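Local coordinates for protein short chain dehydrogenase (Rhodopseudomonas palustris, PDB 3H7A) that belongs to the short-chain dehydrogenase family and is presumed to be an NAD(P)-dependent oxidoreductase, although its substrate and activity are not established, at residues A142-R147 against A154-K159. Residues are numbered along the deposited sequence; the frame is centred on the assembly and turned at random.
Sequences ATASLR and AFASAK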
# COMPACT_ATOMS: atom_id res chain seq x y z
N ALA B 142 -9.02 2.39 11.66
CA ALA B 142 -9.83 3.42 10.99
C ALA B 142 -9.12 3.72 9.69
O ALA B 142 -8.03 3.19 9.47
CB ALA B 142 -9.86 4.69 11.86
N THR B 143 -9.68 4.59 8.85
CA THR B 143 -8.94 5.02 7.66
C THR B 143 -7.67 5.76 8.05
O THR B 143 -6.66 5.72 7.32
CB THR B 143 -9.76 5.92 6.73
OG1 THR B 143 -10.22 7.05 7.46
CG2 THR B 143 -10.94 5.17 6.17
N ALA B 144 -7.70 6.43 9.22
CA ALA B 144 -6.53 7.10 9.75
C ALA B 144 -5.44 6.09 10.14
O ALA B 144 -4.31 6.49 10.38
CB ALA B 144 -6.88 8.01 10.92
N SER B 145 -5.76 4.79 10.16
CA SER B 145 -4.73 3.74 10.26
C SER B 145 -3.87 3.58 9.01
O SER B 145 -2.77 3.03 9.08
CB SER B 145 -5.34 2.37 10.58
OG SER B 145 -6.16 2.48 11.71
N LEU B 146 -4.39 4.07 7.88
CA LEU B 146 -3.80 3.82 6.57
C LEU B 146 -3.20 5.05 5.90
O LEU B 146 -2.18 4.95 5.23
CB LEU B 146 -4.82 3.16 5.64
CG LEU B 146 -5.47 1.85 6.10
CD1 LEU B 146 -6.55 1.46 5.13
CD2 LEU B 146 -4.42 0.77 6.20
N ARG B 147 -3.85 6.21 6.09
CA ARG B 147 -3.34 7.48 5.56
C ARG B 147 -3.62 8.64 6.51
O ARG B 147 -4.64 8.69 7.17
CB ARG B 147 -3.90 7.77 4.16
CG ARG B 147 -5.40 7.78 4.07
CD ARG B 147 -5.84 7.57 2.63
NE ARG B 147 -7.14 6.90 2.59
CZ ARG B 147 -7.32 5.59 2.43
NH1 ARG B 147 -6.29 4.77 2.25
NH2 ARG B 147 -8.55 5.10 2.44
N ALA B 154 -2.15 13.82 15.14
CA ALA B 154 -2.19 13.09 16.40
C ALA B 154 -2.93 11.76 16.29
O ALA B 154 -2.45 10.73 16.77
CB ALA B 154 -2.78 13.94 17.54
N PHE B 155 -4.11 11.79 15.67
CA PHE B 155 -4.94 10.58 15.54
C PHE B 155 -4.33 9.52 14.60
O PHE B 155 -4.26 8.34 14.96
CB PHE B 155 -6.35 10.98 15.08
CG PHE B 155 -7.35 9.84 15.07
CD1 PHE B 155 -7.54 9.05 16.19
CD2 PHE B 155 -8.10 9.58 13.93
CE1 PHE B 155 -8.47 8.00 16.18
CE2 PHE B 155 -9.03 8.53 13.91
CZ PHE B 155 -9.22 7.74 15.04
N ALA B 156 -3.89 9.94 13.41
CA ALA B 156 -3.28 9.03 12.47
C ALA B 156 -1.98 8.45 13.04
O ALA B 156 -1.68 7.28 12.83
CB ALA B 156 -3.03 9.72 11.13
N SER B 157 -1.23 9.25 13.80
CA SER B 157 0.04 8.73 14.37
C SER B 157 -0.22 7.55 15.29
O SER B 157 0.45 6.51 15.20
CB SER B 157 0.79 9.80 15.14
OG SER B 157 2.04 9.28 15.55
N ALA B 158 -1.22 7.71 16.15
CA ALA B 158 -1.61 6.64 17.06
C ALA B 158 -2.25 5.46 16.33
O ALA B 158 -2.01 4.31 16.71
CB ALA B 158 -2.56 7.19 18.12
N LYS B 159 -3.09 5.71 15.31
CA LYS B 159 -3.70 4.60 14.54
C LYS B 159 -2.69 3.78 13.69
O LYS B 159 -2.75 2.55 13.68
CB LYS B 159 -4.91 5.05 13.70
CG LYS B 159 -6.03 5.71 14.49
CD LYS B 159 -6.66 4.81 15.58
CE LYS B 159 -7.28 3.57 15.01
NZ LYS B 159 -8.07 2.88 16.07
O HOH W 1 -5.12 1.14 13.78
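K159, on helix 153-173, lays its side chain against the 3-10 turn that follows strand 135-142, meeting S145, A144 and A142 in succession. Its CB rests 3.5 Å from S145 OG and also close to A144 O. With CG placed anti to the carbonyl carbon (chi1 -58°), that methylene lies over one face of the F155 ring, 3.7 Å above the plane and offset toward the rim. CD continues past the ring near F155 CE1. Bends at chi2 and chi3 then fold the chain back, so CE passes 3.7 Å from S145 OG and 4.0 Å from A142 N; NZ finally bonds to T140 O.

A144 CB meets the F155 ring obliquely, 3.6 Å from CD2, and A156 CA makes a CH...O contact with A144 O. The direct contacts are otherwise van der Waals touches, several of carbon on polar atoms, and the polar link is indirect: one water lies 2.7 Å from S145 OG and donates to K159 O. S145 OG also accepts a nearly straight bond from A142 N (172°), which holds the hydroxyl in place.

By their spacing, F155 and K159 appear to occupy the tyrosine and lysine places of the YxxxK motif of classical short-chain dehydrogenases, and A142 probably that of the serine. The ring has no hydroxyl to act as acid, so any catalysis here would have to differ from the classical scheme.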